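Long-range contacts in glucose-6-phosphate dehydrogenase (Trypanosoma cruzi, PDB 5AQ1), which oxidises glucose 6-phosphate with NADP+ as hydride acceptor, the step that feeds the pentose phosphate pathway and yields NADPH: residues G264-V269 against P472-I477; V269-L274 against A465-Y470. All blocks are in the same frame, centred on the assembly; numbering follows the deposited sequence.

Interaction 1: residues G264-V269 against P472-I477; sequences GIIRDV and PLLHAI. With BG6 (6-O-phosphono-beta-D-glucopyranose), chain F.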
ATOM      1  N   GLY B 264     -25.451  27.978 -19.967  1.00 42.83           N
ATOM      2  CA  GLY B 264     -25.808  26.689 -19.366  1.00 41.25           C
ATOM      3  C   GLY B 264     -24.980  26.369 -18.134  1.00 39.83           C
ATOM      4  O   GLY B 264     -23.960  27.004 -17.877  1.00 37.10           O
ATOM      5  N   ILE B 265     -25.426  25.372 -17.374  1.00 39.49           N
ATOM      6  CA  ILE B 265     -24.807  25.039 -16.083  1.00 38.29           C
ATOM      7  C   ILE B 265     -23.384  24.479 -16.217  1.00 36.92           C
ATOM      8  O   ILE B 265     -22.559  24.653 -15.320  1.00 35.81           O
ATOM      9  CB  ILE B 265     -25.698  24.062 -15.262  1.00 38.57           C
ATOM     10  CG1 ILE B 265     -25.260  23.995 -13.791  1.00 37.05           C
ATOM     11  CG2 ILE B 265     -25.703  22.663 -15.872  1.00 38.86           C
ATOM     12  CD1 ILE B 265     -25.453  25.284 -13.024  1.00 36.88           C
ATOM     13  N   ILE B 266     -23.097  23.810 -17.328  1.00 37.04           N
ATOM     14  CA  ILE B 266     -21.779  23.212 -17.528  1.00 36.38           C
ATOM     15  C   ILE B 266     -20.731  24.305 -17.726  1.00 35.93           C
ATOM     16  O   ILE B 266     -19.686  24.293 -17.077  1.00 35.75           O
ATOM     17  CB  ILE B 266     -21.764  22.226 -18.714  1.00 36.74           C
ATOM     18  CG1 ILE B 266     -22.680  21.035 -18.418  1.00 37.17           C
ATOM     19  CG2 ILE B 266     -20.349  21.725 -18.976  1.00 36.34           C
ATOM     20  CD1 ILE B 266     -23.045  20.210 -19.631  1.00 38.16           C
ATOM     21  N   ARG B 267     -21.016  25.248 -18.617  1.00 36.69           N
ATOM     22  CA  ARG B 267     -20.126  26.387 -18.833  1.00 37.41           C
ATOM     23  C   ARG B 267     -20.061  27.322 -17.617  1.00 37.33           C
ATOM     24  O   ARG B 267     -19.016  27.917 -17.344  1.00 36.80           O
ATOM     25  CB  ARG B 267     -20.559  27.185 -20.067  1.00 38.33           C
ATOM     26  CG  ARG B 267     -20.456  26.433 -21.385  1.00 38.91           C
ATOM     27  CD  ARG B 267     -20.568  27.394 -22.556  1.00 40.42           C
ATOM     28  NE  ARG B 267     -20.717  26.716 -23.846  1.00 41.60           N
ATOM     29  CZ  ARG B 267     -21.853  26.206 -24.323  1.00 42.07           C
ATOM     30  NH1 ARG B 267     -22.980  26.267 -23.620  1.00 42.77           N
ATOM     31  NH2 ARG B 267     -21.865  25.624 -25.518  1.00 42.77           N
ATOM     32  N   ASP B 268     -21.171  27.438 -16.888  1.00 37.98           N
ATOM     33  CA  ASP B 268     -21.289  28.412 -15.798  1.00 37.88           C
ATOM     34  C   ASP B 268     -20.493  28.032 -14.548  1.00 37.45           C
ATOM     35  O   ASP B 268     -19.819  28.886 -13.967  1.00 37.21           O
ATOM     36  CB  ASP B 268     -22.763  28.623 -15.433  1.00 39.14           C
ATOM     37  CG  ASP B 268     -22.981  29.821 -14.518  1.00 39.42           C
ATOM     38  OD1 ASP B 268     -22.367  30.883 -14.751  1.00 39.04           O
ATOM     39  OD2 ASP B 268     -23.791  29.701 -13.574  1.00 40.21           O
ATOM     40  N   VAL B 269     -20.578  26.768 -14.130  1.00 37.74           N
ATOM     41  CA  VAL B 269     -19.911  26.325 -12.893  1.00 37.70           C
ATOM     42  C   VAL B 269     -19.073  25.043 -12.986  1.00 36.81           C
ATOM     43  O   VAL B 269     -18.105  24.898 -12.240  1.00 35.99           O
ATOM     44  CB  VAL B 269     -20.915  26.167 -11.727  1.00 39.32           C
ATOM     45  CG1 VAL B 269     -21.703  27.455 -11.522  1.00 41.68           C
ATOM     46  CG2 VAL B 269     -21.866  25.006 -11.964  1.00 40.14           C
ATOM     47  N   PRO B 472     -16.650  18.520 -26.424  1.00 37.41           N
ATOM     48  CA  PRO B 472     -17.424  17.532 -27.189  1.00 38.63           C
ATOM     49  C   PRO B 472     -18.862  17.366 -26.697  1.00 38.98           C
ATOM     50  O   PRO B 472     -19.781  17.295 -27.516  1.00 39.74           O
ATOM     51  CB  PRO B 472     -16.636  16.235 -26.990  1.00 37.95           C
ATOM     52  CG  PRO B 472     -15.237  16.680 -26.774  1.00 37.23           C
ATOM     53  CD  PRO B 472     -15.308  18.014 -26.080  1.00 36.79           C
ATOM     54  N   LEU B 473     -19.048  17.317 -25.379  1.00 38.28           N
ATOM     55  CA  LEU B 473     -20.386  17.227 -24.788  1.00 39.43           C
ATOM     56  C   LEU B 473     -21.213  18.475 -25.078  1.00 40.41           C
ATOM     57  O   LEU B 473     -22.369  18.376 -25.493  1.00 41.31           O
ATOM     58  CB  LEU B 473     -20.307  17.004 -23.275  1.00 38.64           C
ATOM     59  CG  LEU B 473     -21.631  17.049 -22.492  1.00 39.32           C
ATOM     60  CD1 LEU B 473     -22.660  16.083 -23.066  1.00 40.82           C
ATOM     61  CD2 LEU B 473     -21.388  16.745 -21.023  1.00 38.58           C
ATOM     62  N   LEU B 474     -20.611  19.640 -24.868  1.00 40.59           N
ATOM     63  CA  LEU B 474     -21.296  20.912 -25.079  1.00 41.65           C
ATOM     64  C   LEU B 474     -21.802  21.055 -26.510  1.00 43.08           C
ATOM     65  O   LEU B 474     -22.942  21.467 -26.724  1.00 44.11           O
ATOM     66  CB  LEU B 474     -20.378  22.087 -24.728  1.00 41.40           C
ATOM     67  CG  LEU B 474     -20.065  22.245 -23.236  1.00 40.96           C
ATOM     68  CD1 LEU B 474     -18.897  23.194 -23.031  1.00 40.58           C
ATOM     69  CD2 LEU B 474     -21.284  22.717 -22.454  1.00 41.15           C
ATOM     70  N   HIS B 475     -20.961  20.717 -27.484  1.00 43.95           N
ATOM     71  CA  HIS B 475     -21.358  20.795 -28.891  1.00 46.22           C
ATOM     72  C   HIS B 475     -22.502  19.829 -29.209  1.00 47.12           C
ATOM     73  O   HIS B 475     -23.409  20.170 -29.969  1.00 49.58           O
ATOM     74  CB  HIS B 475     -20.171  20.550 -29.830  1.00 45.92           C
ATOM     75  CG  HIS B 475     -19.202  21.691 -29.891  1.00 45.52           C
ATOM     76  ND1 HIS B 475     -17.995  21.605 -30.550  1.00 45.76           N
ATOM     77  CD2 HIS B 475     -19.254  22.939 -29.365  1.00 45.19           C
ATOM     78  CE1 HIS B 475     -17.350  22.752 -30.436  1.00 45.26           C
ATOM     79  NE2 HIS B 475     -18.091  23.578 -29.720  1.00 44.82           N
ATOM     80  N   ALA B 476     -22.463  18.638 -28.617  1.00 45.53           N
ATOM     81  CA  ALA B 476     -23.559  17.679 -28.750  1.00 45.92           C
ATOM     82  C   ALA B 476     -24.868  18.258 -28.207  1.00 45.43           C
ATOM     83  O   ALA B 476     -25.911  18.155 -28.853  1.00 46.41           O
ATOM     84  CB  ALA B 476     -23.220  16.381 -28.035  1.00 44.89           C
ATOM     85  N   ILE B 477     -24.800  18.881 -27.032  1.00 44.23           N
ATOM     86  CA  ILE B 477     -25.974  19.496 -26.400  1.00 45.15           C
ATOM     87  C   ILE B 477     -26.574  20.611 -27.264  1.00 46.62           C
ATOM     88  O   ILE B 477     -27.797  20.716 -27.383  1.00 48.14           O
ATOM     89  CB  ILE B 477     -25.638  20.060 -24.999  1.00 43.38           C
ATOM     90  CG1 ILE B 477     -25.325  18.920 -24.031  1.00 41.87           C
ATOM     91  CG2 ILE B 477     -26.790  20.891 -24.448  1.00 43.59           C
ATOM     92  CD1 ILE B 477     -24.538  19.363 -22.817  1.00 40.66           C
TER
HETATM   93  C1  BG6 F 550     -20.685  32.445 -10.564  1.00 30.92           C
HETATM   94  C2  BG6 F 550     -21.687  31.836 -11.543  1.00 29.76           C
HETATM   95  O1  BG6 F 550     -19.350  32.300 -11.064  1.00 31.30           O
HETATM   96  O5  BG6 F 550     -20.786  31.783  -9.299  1.00 31.60           O
HETATM   97  C3  BG6 F 550     -23.089  31.940 -10.965  1.00 30.10           C
HETATM   98  O2  BG6 F 550     -21.622  32.506 -12.806  1.00 29.50           O
HETATM   99  C4  BG6 F 550     -23.105  31.252  -9.610  1.00 31.47           C
HETATM  100  O3  BG6 F 550     -24.060  31.340 -11.827  1.00 29.87           O
HETATM  101  C5  BG6 F 550     -22.077  31.906  -8.696  1.00 32.13           C
HETATM  102  O4  BG6 F 550     -24.415  31.338  -9.048  1.00 32.49           O
HETATM  103  C6  BG6 F 550     -22.080  31.267  -7.310  1.00 32.94           C
HETATM  104  O6  BG6 F 550     -20.988  31.755  -6.529  1.00 33.63           O
HETATM  105  P   BG6 F 550     -20.963  31.510  -4.939  1.00 34.65           P
HETATM  106  O1P BG6 F 550     -21.112  30.014  -4.778  1.00 37.93           O
HETATM  107  O2P BG6 F 550     -19.616  32.014  -4.501  1.00 37.03           O
HETATM  108  O3P BG6 F 550     -22.135  32.319  -4.439  1.00 38.15           O
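In Ile266, CG2 stands anti to the backbone N and CG1 lies beside it (chi1 -64°), a setting that turns both branches to use against Leu474 and Ile477. CG2 meets Leu474 CD2 at 3.7 Å as the two side chains lie alongside, pointing opposite ways. The CG1 branch runs out extended, and its CD1 ends tip to tip with Ile477 CD1 at 3.6 Å, while Leu473 lies across the Ile266 side chain, its CD2 4.1 Å from Ile266 CD1. Arg267, extended from CG to NE, carries its guanidinium over Leu474, whose CD2 sits 4.0 Å above the plane, over the centre of the group. The leucine thus supports one face, and the N-H groups point to other partners: NH2 forms a salt bridge with Asp478, NH1 and NE bond to the carbonyl oxygens of Ile263 and Arg185. Asp268 serves the substrate instead, its OD1 accepting a hydrogen bond from O2 of the glucose 6-phosphate at 2.6 Å. One helix thereby divides its faces between hydrophobic packing and sugar binding. The axes of the two short segments come within 10.8 Å, their directions 147° apart, roughly antiparallel. Ile265 and Val269 rest on Ala365 of strand 361-366, so helix 264-282 lies against the large mixed sheet, with the sugar reached from another side by Asp268 and helix 460-479 packed alongside.

Interaction 2: residues V269-L274 against A465-Y470; sequences VIQNHL and AAWRIY. With BG6 (6-O-phosphono-beta-D-glucopyranose), chain F.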
ATOM      1  N   VAL B 269     -20.578  26.768 -14.130  1.00 37.74           N
ATOM      2  CA  VAL B 269     -19.911  26.325 -12.893  1.00 37.70           C
ATOM      3  C   VAL B 269     -19.073  25.043 -12.986  1.00 36.81           C
ATOM      4  O   VAL B 269     -18.105  24.898 -12.240  1.00 35.99           O
ATOM      5  CB  VAL B 269     -20.915  26.167 -11.727  1.00 39.32           C
ATOM      6  CG1 VAL B 269     -21.703  27.455 -11.522  1.00 41.68           C
ATOM      7  CG2 VAL B 269     -21.866  25.006 -11.964  1.00 40.14           C
ATOM      8  N   ILE B 270     -19.433  24.112 -13.868  1.00 36.34           N
ATOM      9  CA  ILE B 270     -18.727  22.830 -13.940  1.00 36.42           C
ATOM     10  C   ILE B 270     -17.362  22.973 -14.615  1.00 36.12           C
ATOM     11  O   ILE B 270     -16.352  22.524 -14.077  1.00 35.12           O
ATOM     12  CB  ILE B 270     -19.566  21.749 -14.654  1.00 37.66           C
ATOM     13  CG1 ILE B 270     -20.817  21.443 -13.822  1.00 38.72           C
ATOM     14  CG2 ILE B 270     -18.742  20.481 -14.868  1.00 37.38           C
ATOM     15  CD1 ILE B 270     -21.741  20.406 -14.421  1.00 39.69           C
ATOM     16  N   GLN B 271     -17.339  23.617 -15.779  1.00 36.69           N
ATOM     17  CA  GLN B 271     -16.110  23.804 -16.553  1.00 36.14           C
ATOM     18  C   GLN B 271     -15.022  24.568 -15.802  1.00 35.74           C
ATOM     19  O   GLN B 271     -13.832  24.393 -16.081  1.00 36.06           O
ATOM     20  CB  GLN B 271     -16.429  24.517 -17.870  1.00 36.84           C
ATOM     21  CG  GLN B 271     -15.229  24.750 -18.778  1.00 37.01           C
ATOM     22  CD  GLN B 271     -14.457  26.026 -18.467  1.00 36.48           C
ATOM     23  OE1 GLN B 271     -14.921  26.892 -17.725  1.00 35.44           O
ATOM     24  NE2 GLN B 271     -13.265  26.137 -19.033  1.00 37.31           N
ATOM     25  N   ASN B 272     -15.426  25.410 -14.854  1.00 35.86           N
ATOM     26  CA  ASN B 272     -14.485  26.239 -14.110  1.00 35.75           C
ATOM     27  C   ASN B 272     -14.422  25.861 -12.627  1.00 35.26           C
ATOM     28  O   ASN B 272     -13.446  25.256 -12.188  1.00 35.29           O
ATOM     29  CB  ASN B 272     -14.785  27.735 -14.317  1.00 36.33           C
ATOM     30  CG  ASN B 272     -16.272  28.045 -14.339  1.00 39.00           C
ATOM     31  OD1 ASN B 272     -16.941  27.991 -13.307  1.00 39.80           O
ATOM     32  ND2 ASN B 272     -16.797  28.373 -15.516  1.00 39.95           N
ATOM     33  N   HIS B 273     -15.455  26.193 -11.860  1.00 35.68           N
ATOM     34  CA  HIS B 273     -15.395  26.050 -10.404  1.00 35.45           C
ATOM     35  C   HIS B 273     -15.131  24.611  -9.966  1.00 34.82           C
ATOM     36  O   HIS B 273     -14.219  24.348  -9.184  1.00 33.91           O
ATOM     37  CB  HIS B 273     -16.693  26.536  -9.753  1.00 36.87           C
ATOM     38  CG  HIS B 273     -17.004  27.977 -10.009  1.00 37.62           C
ATOM     39  ND1 HIS B 273     -16.063  28.977  -9.874  1.00 37.98           N
ATOM     40  CD2 HIS B 273     -18.155  28.590 -10.369  1.00 38.29           C
ATOM     41  CE1 HIS B 273     -16.622  30.143 -10.147  1.00 38.85           C
ATOM     42  NE2 HIS B 273     -17.891  29.935 -10.451  1.00 39.68           N
ATOM     43  N   LEU B 274     -15.937  23.683 -10.472  1.00 35.26           N
ATOM     44  CA  LEU B 274     -15.870  22.291 -10.033  1.00 35.63           C
ATOM     45  C   LEU B 274     -14.698  21.533 -10.661  1.00 35.20           C
ATOM     46  O   LEU B 274     -14.174  20.593 -10.056  1.00 36.60           O
ATOM     47  CB  LEU B 274     -17.194  21.573 -10.311  1.00 35.36           C
ATOM     48  CG  LEU B 274     -18.462  22.240  -9.756  1.00 36.28           C
ATOM     49  CD1 LEU B 274     -19.633  21.267  -9.819  1.00 37.18           C
ATOM     50  CD2 LEU B 274     -18.282  22.748  -8.331  1.00 35.49           C
ATOM     51  N   ALA B 465      -7.040  22.892 -21.001  1.00 35.95           N
ATOM     52  CA  ALA B 465      -7.264  21.518 -20.554  1.00 35.30           C
ATOM     53  C   ALA B 465      -8.696  21.314 -20.062  1.00 35.29           C
ATOM     54  O   ALA B 465      -9.304  20.269 -20.314  1.00 35.26           O
ATOM     55  CB  ALA B 465      -6.273  21.150 -19.463  1.00 34.02           C
ATOM     56  N   ALA B 466      -9.236  22.321 -19.377  1.00 34.61           N
ATOM     57  CA  ALA B 466     -10.605  22.261 -18.870  1.00 34.03           C
ATOM     58  C   ALA B 466     -11.630  22.249 -20.004  1.00 35.47           C
ATOM     59  O   ALA B 466     -12.569  21.456 -19.975  1.00 36.18           O
ATOM     60  CB  ALA B 466     -10.876  23.418 -17.924  1.00 33.46           C
ATOM     61  N   TRP B 467     -11.448  23.109 -21.007  1.00 35.90           N
ATOM     62  CA  TRP B 467     -12.382  23.165 -22.135  1.00 36.36           C
ATOM     63  C   TRP B 467     -12.417  21.869 -22.941  1.00 37.61           C
ATOM     64  O   TRP B 467     -13.466  21.485 -23.458  1.00 38.58           O
ATOM     65  CB  TRP B 467     -12.068  24.342 -23.063  1.00 35.75           C
ATOM     66  CG  TRP B 467     -12.632  25.644 -22.580  1.00 35.72           C
ATOM     67  CD1 TRP B 467     -11.939  26.778 -22.277  1.00 34.94           C
ATOM     68  CD2 TRP B 467     -14.012  25.942 -22.337  1.00 35.46           C
ATOM     69  NE1 TRP B 467     -12.798  27.764 -21.863  1.00 34.93           N
ATOM     70  CE2 TRP B 467     -14.078  27.278 -21.890  1.00 35.13           C
ATOM     71  CE3 TRP B 467     -15.199  25.208 -22.451  1.00 35.93           C
ATOM     72  CZ2 TRP B 467     -15.282  27.898 -21.559  1.00 35.51           C
ATOM     73  CZ3 TRP B 467     -16.394  25.823 -22.123  1.00 36.37           C
ATOM     74  CH2 TRP B 467     -16.427  27.158 -21.681  1.00 36.70           C
ATOM     75  N   ARG B 468     -11.276  21.198 -23.046  1.00 38.11           N
ATOM     76  CA  ARG B 468     -11.191  19.952 -23.803  1.00 41.39           C
ATOM     77  C   ARG B 468     -11.995  18.822 -23.159  1.00 40.45           C
ATOM     78  O   ARG B 468     -12.470  17.921 -23.848  1.00 40.48           O
ATOM     79  CB  ARG B 468      -9.728  19.544 -24.001  1.00 43.67           C
ATOM     80  CG  ARG B 468      -9.041  20.381 -25.068  1.00 46.60           C
ATOM     81  CD  ARG B 468      -7.540  20.162 -25.118  1.00 48.96           C
ATOM     82  NE  ARG B 468      -6.922  21.094 -26.061  1.00 53.72           N
ATOM     83  CZ  ARG B 468      -6.714  20.850 -27.354  1.00 56.40           C
ATOM     84  NH1 ARG B 468      -7.032  19.679 -27.900  1.00 57.57           N
ATOM     85  NH2 ARG B 468      -6.159  21.791 -28.105  1.00 59.36           N
ATOM     86  N   ILE B 469     -12.163  18.888 -21.843  1.00 38.77           N
ATOM     87  CA  ILE B 469     -12.948  17.896 -21.124  1.00 37.52           C
ATOM     88  C   ILE B 469     -14.424  17.942 -21.525  1.00 36.98           C
ATOM     89  O   ILE B 469     -15.052  16.890 -21.705  1.00 36.05           O
ATOM     90  CB  ILE B 469     -12.804  18.077 -19.596  1.00 36.60           C
ATOM     91  CG1 ILE B 469     -11.375  17.721 -19.170  1.00 37.08           C
ATOM     92  CG2 ILE B 469     -13.810  17.214 -18.843  1.00 35.71           C
ATOM     93  CD1 ILE B 469     -10.988  18.216 -17.792  1.00 37.40           C
ATOM     94  N   TYR B 470     -14.965  19.153 -21.677  1.00 35.08           N
ATOM     95  CA  TYR B 470     -16.412  19.341 -21.821  1.00 35.01           C
ATOM     96  C   TYR B 470     -16.892  19.750 -23.212  1.00 35.23           C
ATOM     97  O   TYR B 470     -18.084  19.642 -23.496  1.00 35.31           O
ATOM     98  CB  TYR B 470     -16.909  20.367 -20.797  1.00 34.52           C
ATOM     99  CG  TYR B 470     -16.500  20.031 -19.388  1.00 33.58           C
ATOM    100  CD1 TYR B 470     -17.164  19.051 -18.666  1.00 34.34           C
ATOM    101  CD2 TYR B 470     -15.438  20.683 -18.783  1.00 33.74           C
ATOM    102  CE1 TYR B 470     -16.780  18.730 -17.372  1.00 34.30           C
ATOM    103  CE2 TYR B 470     -15.043  20.371 -17.494  1.00 33.19           C
ATOM    104  CZ  TYR B 470     -15.717  19.393 -16.791  1.00 33.04           C
ATOM    105  OH  TYR B 470     -15.332  19.069 -15.511  1.00 31.39           O
TER
HETATM  106  C1  BG6 F 550     -20.685  32.445 -10.564  1.00 30.92           C
HETATM  107  C2  BG6 F 550     -21.687  31.836 -11.543  1.00 29.76           C
HETATM  108  O1  BG6 F 550     -19.350  32.300 -11.064  1.00 31.30           O
HETATM  109  O5  BG6 F 550     -20.786  31.783  -9.299  1.00 31.60           O
HETATM  110  C3  BG6 F 550     -23.089  31.940 -10.965  1.00 30.10           C
HETATM  111  O2  BG6 F 550     -21.622  32.506 -12.806  1.00 29.50           O
HETATM  112  C4  BG6 F 550     -23.105  31.252  -9.610  1.00 31.47           C
HETATM  113  O3  BG6 F 550     -24.060  31.340 -11.827  1.00 29.87           O
HETATM  114  C5  BG6 F 550     -22.077  31.906  -8.696  1.00 32.13           C
HETATM  115  O4  BG6 F 550     -24.415  31.338  -9.048  1.00 32.49           O
HETATM  116  C6  BG6 F 550     -22.080  31.267  -7.310  1.00 32.94           C
HETATM  117  O6  BG6 F 550     -20.988  31.755  -6.529  1.00 33.63           O
HETATM  118  P   BG6 F 550     -20.963  31.510  -4.939  1.00 34.65           P
HETATM  119  O1P BG6 F 550     -21.112  30.014  -4.778  1.00 37.93           O
HETATM  120  O2P BG6 F 550     -19.616  32.014  -4.501  1.00 37.03           O
HETATM  121  O3P BG6 F 550     -22.135  32.319  -4.439  1.00 38.15           O
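The substrate-bearing helix of the glucose-6-phosphate dehydrogenase C-terminal domain meets its antiparallel neighbour here, chiefly through Gln271 and Trp467. The glutamine leaves its helix with CG anti to the backbone N and then bends at chi2 (-86°), which lays its amide on the indole with the two planes only 22° apart. CG makes a CH-pi contact 3.7 Å from the centroid of the Trp467 six-membered ring, and NE2 sits 3.1 Å above the middle of the indole face, stacked without a hydrogen bond to NE1. A long, bent hydrogen bond from Asn272 ND2 to Gln271 OE1, at 3.3 Å, adds a modest restraint; ND2 also bonds weakly to the carbonyl oxygens of Arg267 and Asp268. Helix 264-282 widens into a pi-type turn in this segment, where Leu274 N bonds to Val269 O, and the same segment presents His273 to the sugar: NE2 and O1 of glucose 6-phosphate share a hydrogen bond of 2.8 Å in the plane of the imidazole, while ND1 bonds to Asp210. One residue before the tryptophan, Ala466 CB packs on Gln271 O at 3.6 Å. Tyr470 lies athwart Ile270, with CE1 3.6 Å from Ile270 CG2; its hydroxyl is hydrogen-bonded to Thr275, and its side chain also touches Leu347 and Leu349 of strand 344-349.

In the fold
Interactions 1 and 2 are successive stations along one antiparallel helix pair, 264-282 with 460-479, their centres about 9 Å apart. The order is reversed on the second helix: moving from 264-269 to 269-274 on one means stepping back from 472-477 to 465-470 on the other, and interaction 2 is therefore enclosed by interaction 1 along the chain. Val269 belongs to both, Ile266 O probably accepts a hydrogen bond from Gln271 N, and Leu474 CD1 packs on Trp467 CZ3. All four segments belong to the C-terminal domain. Both contacts reach the same sugar phosphate, through Asp268 and His273, so one helix, backed by another, supplies two of the residues that bind it.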